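PDB 3I1I: homoserine O-acetyltransferase from Bacillus anthracis str. 'Ames Ancestor', which probably transfers an acetyl group from acetyl-coenzyme A to the side-chain hydroxyl of homoserine, a step on the route to methionine. Local coordinates for residues F129-A133 / M159-Q163; Q162-H167 / H290-F296. One frame throughout, in Å; residues are numbered along the deposited sequence.

Contact 1: residues F129-A133 / M159-Q163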
loop_
_atom_site.group_PDB
_atom_site.type_symbol
_atom_site.label_atom_id
_atom_site.label_comp_id
_atom_site.label_asym_id
_atom_site.label_seq_id
_atom_site.Cartn_x
_atom_site.Cartn_y
_atom_site.Cartn_z
ATOM N N PHE A 129 17.984 -7.755 12.618
ATOM C CA PHE A 129 18.260 -7.042 13.848
ATOM C C PHE A 129 19.189 -7.803 14.736
ATOM O O PHE A 129 19.739 -7.247 15.665
ATOM C CB PHE A 129 16.960 -6.618 14.551
ATOM C CG PHE A 129 16.202 -5.560 13.762
ATOM C CD1 PHE A 129 16.804 -4.325 13.480
ATOM C CD2 PHE A 129 14.943 -5.813 13.248
ATOM C CE1 PHE A 129 16.158 -3.365 12.712
ATOM C CE2 PHE A 129 14.294 -4.850 12.476
ATOM C CZ PHE A 129 14.915 -3.625 12.200
ATOM N N LEU A 130 19.420 -9.075 14.427
ATOM C CA LEU A 130 20.487 -9.806 15.093
ATOM C C LEU A 130 21.862 -9.298 14.611
ATOM O O LEU A 130 22.788 -9.141 15.435
ATOM C CB LEU A 130 20.327 -11.290 14.923
ATOM C CG LEU A 130 21.443 -12.174 15.477
ATOM C CD1 LEU A 130 21.801 -11.804 16.910
ATOM C CD2 LEU A 130 20.997 -13.669 15.329
ATOM N N ASP A 131 21.983 -8.984 13.319
ATOM C CA ASP A 131 23.230 -8.371 12.811
ATOM C C ASP A 131 23.560 -7.090 13.552
ATOM O O ASP A 131 24.711 -6.885 13.933
ATOM C CB ASP A 131 23.158 -8.092 11.332
ATOM C CG ASP A 131 23.214 -9.361 10.504
ATOM O OD1 ASP A 131 24.165 -10.130 10.722
ATOM O OD2 ASP A 131 22.319 -9.601 9.653
ATOM N N VAL A 132 22.538 -6.272 13.834
ATOM C CA VAL A 132 22.746 -5.039 14.559
ATOM C C VAL A 132 23.224 -5.304 16.020
ATOM O O VAL A 132 24.149 -4.641 16.513
ATOM C CB VAL A 132 21.508 -4.107 14.499
ATOM C CG1 VAL A 132 21.666 -2.930 15.463
ATOM C CG2 VAL A 132 21.244 -3.624 13.017
ATOM N N ALA A 133 22.615 -6.281 16.672
ATOM C CA ALA A 133 22.984 -6.686 18.009
ATOM C C ALA A 133 24.452 -7.217 18.014
ATOM O O ALA A 133 25.219 -6.907 18.921
ATOM C CB ALA A 133 21.989 -7.753 18.523
HETATM N N MSE A 159 13.222 -4.910 19.015
HETATM C CA MSE A 159 13.589 -6.129 18.306
HETATM C C MSE A 159 15.067 -6.427 18.518
HETATM O O MSE A 159 15.433 -7.562 18.791
HETATM C CB MSE A 159 13.297 -6.001 16.809
HETATM C CG MSE A 159 11.795 -5.885 16.519
HETATM SE SE MSE A 159 11.332 -5.511 14.662
HETATM C CE MSE A 159 9.442 -5.407 14.980
ATOM N N ILE A 160 15.901 -5.392 18.393
ATOM C CA ILE A 160 17.296 -5.497 18.678
ATOM C C ILE A 160 17.499 -5.879 20.150
ATOM O O ILE A 160 18.293 -6.781 20.472
ATOM C CB ILE A 160 18.036 -4.197 18.366
ATOM C CG1 ILE A 160 17.943 -3.879 16.872
ATOM C CG2 ILE A 160 19.491 -4.284 18.823
ATOM C CD1 ILE A 160 17.855 -2.336 16.532
ATOM N N ALA A 161 16.754 -5.254 21.041
ATOM C CA ALA A 161 16.938 -5.557 22.465
ATOM C C ALA A 161 16.594 -7.013 22.724
ATOM O O ALA A 161 17.193 -7.663 23.586
ATOM C CB ALA A 161 16.098 -4.650 23.334
ATOM N N GLN A 162 15.606 -7.531 21.995
ATOM C CA GLN A 162 15.206 -8.895 22.248
ATOM C C GLN A 162 16.283 -9.841 21.738
ATOM O O GLN A 162 16.532 -10.861 22.345
ATOM C CB GLN A 162 13.858 -9.215 21.612
ATOM C CG GLN A 162 12.679 -8.686 22.383
ATOM C CD GLN A 162 11.392 -8.771 21.560
ATOM O OE1 GLN A 162 10.601 -9.678 21.751
ATOM N NE2 GLN A 162 11.207 -7.833 20.625
ATOM N N GLN A 163 16.913 -9.491 20.630
ATOM C CA GLN A 163 17.995 -10.312 20.081
ATOM C C GLN A 163 19.198 -10.356 21.048
ATOM O O GLN A 163 19.782 -11.410 21.278
ATOM C CB GLN A 163 18.381 -9.809 18.694
ATOM C CG GLN A 163 17.320 -10.066 17.618
ATOM C CD GLN A 163 17.226 -11.542 17.236
ATOM O OE1 GLN A 163 17.679 -12.422 17.976
ATOM N NE2 GLN A 163 16.640 -11.820 16.068
#
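Met159 O takes the backbone N-H of Gln163 at 3.0 Å and, more weakly, that of Gln162; this helical turn brings Met159, Ile160 and Gln163 to the flank that meets Phe129 at the start of the other helix. The two short helical segments cross at -65° with their axes 8.4 Å apart, so side chains from both helices meet directly. Phe129 and Ile160 carry most of the contact. With CG of Phe129 anti to its carbonyl carbon (chi1 -68°), the ring leans against two neighbours of helix 156-167, which both approach obliquely from the same side of its plane. Near one edge CG1 of Ile160 lies 3.6 Å from CD1 of Phe129, the isoleucine crossing the phenylalanine side chain at about a right angle. Met159, present as selenomethionine, makes a Met-aromatic contact, its SE 3.7 Å from Phe129 CE2. The beta-branched Ile160 serves two directions, because its CD1 also meets CG1 of Val132 at 4.0 Å, while CG2 turns to the methyl of Ala133. Small Ala133 suits this spot, where Gln163 CB comes within 4.2 Å of its CB. Bent at chi2 (-72°), Gln163 lays CG along the backbone of Leu130 and rests its amide beside that residue's CB, with CD 3.9 Å away. Glutamine suits the place: CB and CG pack on Ala133 and Leu130, and the planar amide beyond them is kept for water-mediated bonds to the 290-296 loop. On the far flank of helix 129-142, Asp131 bonds Tyr17 OH and Glu20 N. The two helices precede and follow strand 150-154 of the central sheet, consistent with the alpha/beta hydrolase fold, in which helix 156-167 follows the probable nucleophile elbow at Ser155.

Contact 2: residues Q162-H167 / H290-F296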
loop_
_atom_site.group_PDB
_atom_site.type_symbol
_atom_site.label_atom_id
_atom_site.label_comp_id
_atom_site.label_asym_id
_atom_site.label_seq_id
_atom_site.Cartn_x
_atom_site.Cartn_y
_atom_site.Cartn_z
ATOM N N GLN A 162 15.606 -7.531 21.995
ATOM C CA GLN A 162 15.206 -8.895 22.248
ATOM C C GLN A 162 16.283 -9.841 21.738
ATOM O O GLN A 162 16.532 -10.861 22.345
ATOM C CB GLN A 162 13.858 -9.215 21.612
ATOM C CG GLN A 162 12.679 -8.686 22.383
ATOM C CD GLN A 162 11.392 -8.771 21.560
ATOM O OE1 GLN A 162 10.601 -9.678 21.751
ATOM N NE2 GLN A 162 11.207 -7.833 20.625
ATOM N N GLN A 163 16.913 -9.491 20.630
ATOM C CA GLN A 163 17.995 -10.312 20.081
ATOM C C GLN A 163 19.198 -10.356 21.048
ATOM O O GLN A 163 19.782 -11.410 21.278
ATOM C CB GLN A 163 18.381 -9.809 18.694
ATOM C CG GLN A 163 17.320 -10.066 17.618
ATOM C CD GLN A 163 17.226 -11.542 17.236
ATOM O OE1 GLN A 163 17.679 -12.422 17.976
ATOM N NE2 GLN A 163 16.640 -11.820 16.068
ATOM N N TRP A 164 19.491 -9.246 21.699
ATOM C CA TRP A 164 20.461 -9.236 22.802
ATOM C C TRP A 164 20.122 -10.215 23.936
ATOM O O TRP A 164 20.969 -10.992 24.387
ATOM C CB TRP A 164 20.541 -7.842 23.434
ATOM C CG TRP A 164 21.555 -6.979 22.849
ATOM C CD1 TRP A 164 21.381 -6.122 21.837
ATOM C CD2 TRP A 164 22.924 -6.855 23.262
ATOM N NE1 TRP A 164 22.541 -5.460 21.584
ATOM C CE2 TRP A 164 23.513 -5.907 22.438
ATOM C CE3 TRP A 164 23.699 -7.471 24.235
ATOM C CZ2 TRP A 164 24.840 -5.533 22.562
ATOM C CZ3 TRP A 164 25.026 -7.092 24.362
ATOM C CH2 TRP A 164 25.584 -6.157 23.524
ATOM N N ALA A 165 18.882 -10.141 24.410
ATOM C CA ALA A 165 18.443 -10.993 25.506
ATOM C C ALA A 165 18.529 -12.495 25.139
ATOM O O ALA A 165 18.942 -13.335 25.953
ATOM C CB ALA A 165 17.034 -10.619 25.940
ATOM N N VAL A 166 18.168 -12.823 23.913
ATOM C CA VAL A 166 18.247 -14.208 23.446
ATOM C C VAL A 166 19.718 -14.639 23.238
ATOM O O VAL A 166 20.140 -15.653 23.753
ATOM C CB VAL A 166 17.427 -14.408 22.138
ATOM C CG1 VAL A 166 17.731 -15.745 21.495
ATOM C CG2 VAL A 166 15.942 -14.268 22.447
ATOM N N HIS A 167 20.498 -13.842 22.519
ATOM C CA HIS A 167 21.798 -14.304 22.077
ATOM C C HIS A 167 22.981 -13.935 22.931
ATOM O O HIS A 167 24.027 -14.508 22.738
ATOM C CB HIS A 167 22.019 -13.903 20.638
ATOM C CG HIS A 167 21.119 -14.622 19.696
ATOM N ND1 HIS A 167 21.471 -15.812 19.085
ATOM C CD2 HIS A 167 19.842 -14.364 19.312
ATOM C CE1 HIS A 167 20.466 -16.228 18.327
ATOM N NE2 HIS A 167 19.461 -15.376 18.454
ATOM N N HIS A 290 11.937 -10.199 11.117
ATOM C CA HIS A 290 12.149 -10.279 12.549
ATOM C C HIS A 290 11.426 -11.448 13.237
ATOM O O HIS A 290 10.202 -11.522 13.263
ATOM C CB HIS A 290 11.781 -8.979 13.263
ATOM C CG HIS A 290 11.820 -9.091 14.754
ATOM N ND1 HIS A 290 12.994 -9.289 15.447
ATOM C CD2 HIS A 290 10.827 -9.093 15.680
ATOM C CE1 HIS A 290 12.727 -9.404 16.740
ATOM N NE2 HIS A 290 11.419 -9.279 16.911
ATOM N N ASP A 291 12.219 -12.294 13.888
ATOM C CA ASP A 291 11.786 -13.576 14.437
ATOM C C ASP A 291 12.861 -14.115 15.358
ATOM O O ASP A 291 13.858 -14.691 14.879
ATOM C CB ASP A 291 11.630 -14.572 13.299
ATOM C CG ASP A 291 11.060 -15.905 13.755
ATOM O OD1 ASP A 291 10.716 -16.013 14.955
ATOM O OD2 ASP A 291 10.927 -16.834 12.891
ATOM N N ILE A 292 12.703 -13.894 16.662
ATOM C CA ILE A 292 13.685 -14.379 17.611
ATOM C C ILE A 292 13.762 -15.926 17.573
ATOM O O ILE A 292 14.823 -16.500 17.848
ATOM C CB ILE A 292 13.485 -13.824 19.068
ATOM C CG1 ILE A 292 12.233 -14.396 19.720
ATOM C CG2 ILE A 292 13.516 -12.288 19.090
ATOM C CD1 ILE A 292 12.158 -14.155 21.218
ATOM N N ALA A 293 12.677 -16.606 17.173
ATOM C CA ALA A 293 12.720 -18.081 16.980
ATOM C C ALA A 293 13.537 -18.516 15.777
ATOM O O ALA A 293 13.855 -19.684 15.650
ATOM C CB ALA A 293 11.293 -18.681 16.881
ATOM N N HIS A 294 13.859 -17.613 14.868
ATOM C CA HIS A 294 14.661 -18.009 13.701
ATOM C C HIS A 294 16.015 -18.537 14.159
ATOM O O HIS A 294 16.732 -17.894 14.910
ATOM C CB HIS A 294 14.905 -16.850 12.751
ATOM C CG HIS A 294 15.667 -17.250 11.543
ATOM N ND1 HIS A 294 15.203 -18.213 10.668
ATOM C CD2 HIS A 294 16.883 -16.870 11.081
ATOM C CE1 HIS A 294 16.089 -18.381 9.701
ATOM N NE2 HIS A 294 17.119 -17.584 9.930
ATOM N N GLY A 295 16.394 -19.702 13.704
ATOM C CA GLY A 295 17.585 -20.330 14.279
ATOM C C GLY A 295 17.196 -21.560 15.088
ATOM O O GLY A 295 17.817 -22.590 14.960
ATOM N N PHE A 296 16.100 -21.471 15.820
ATOM C CA PHE A 296 15.787 -22.401 16.851
ATOM C C PHE A 296 14.701 -23.327 16.367
ATOM O O PHE A 296 14.234 -23.196 15.241
ATOM C CB PHE A 296 15.323 -21.616 18.080
ATOM C CG PHE A 296 16.403 -20.755 18.690
ATOM C CD1 PHE A 296 17.265 -21.266 19.632
ATOM C CD2 PHE A 296 16.548 -19.430 18.315
ATOM C CE1 PHE A 296 18.253 -20.483 20.178
ATOM C CE2 PHE A 296 17.524 -18.643 18.858
ATOM C CZ PHE A 296 18.374 -19.168 19.788
HETATM O O HOH W 1 15.406 -9.832 14.316
HETATM O O HOH W 2 16.881 -14.596 14.574
HETATM O O HOH W 3 17.134 -15.560 17.171
#
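Val166 sends its two methyls to different loop residues: CG1, anti to the backbone N (chi1 168°), meets Phe296 CZ at 3.9 Å, and CG2 meets Ile292 CD1 at 4.0 Å. His167 comes from the opposite direction to Phe296 and places NE2 at the edge of that ring, near its plane, 3.8 Å from CE2. CG2 of Ile292 packs on CB of Gln162, so the aliphatic base of the glutamine extends the apolar patch. The last turns of helix 156-167 thus meet the loop joining helix 277-289 to helix 299-304. Water 1 sits 2.7 Å from His290 ND1 and accepts from Gln163 NE2, water 2 links the same NE2 to Asp291 O, and water 3 joins His167 NE2 to Ile292 O. These loop carbonyls are presented by a type I beta turn from Asp291 to His294, closed by His294 N bonding Asp291 O at 2.9 Å. Gly295 follows with a positive phi (111°), which glycine adopts readily, and the chain swings Phe296 back toward the helix. Further out, Gln162 NE2 bonds Gly158 O and Asn181 O, and His290 NE2 also reaches Asn181 O. Asp291 OD2 bonds Ser245 OG of the second subunit, whose Tyr251 stacks on His294.

In the fold
Both contacts use helix 156-167 and share Gln162 and Gln163, and their centres lie about 7 Å apart. Both are buried, but the centre of contact 1 lies about 10 Å from the centre of the chain and that of contact 2 about 15 Å. Contact 1 joins two helices mainly through apolar side chains. Contact 2 sets the end of the same helix against an irregular loop, mixing hydrophobic packing with water bridges, and its loop extends to a second subunit. Gln163 serves both, packing on helix 129-142 while its NE2 donates to the waters of contact 2. The two also touch directly, as where Met159 CG packs 3.4 Å from His290 NE2.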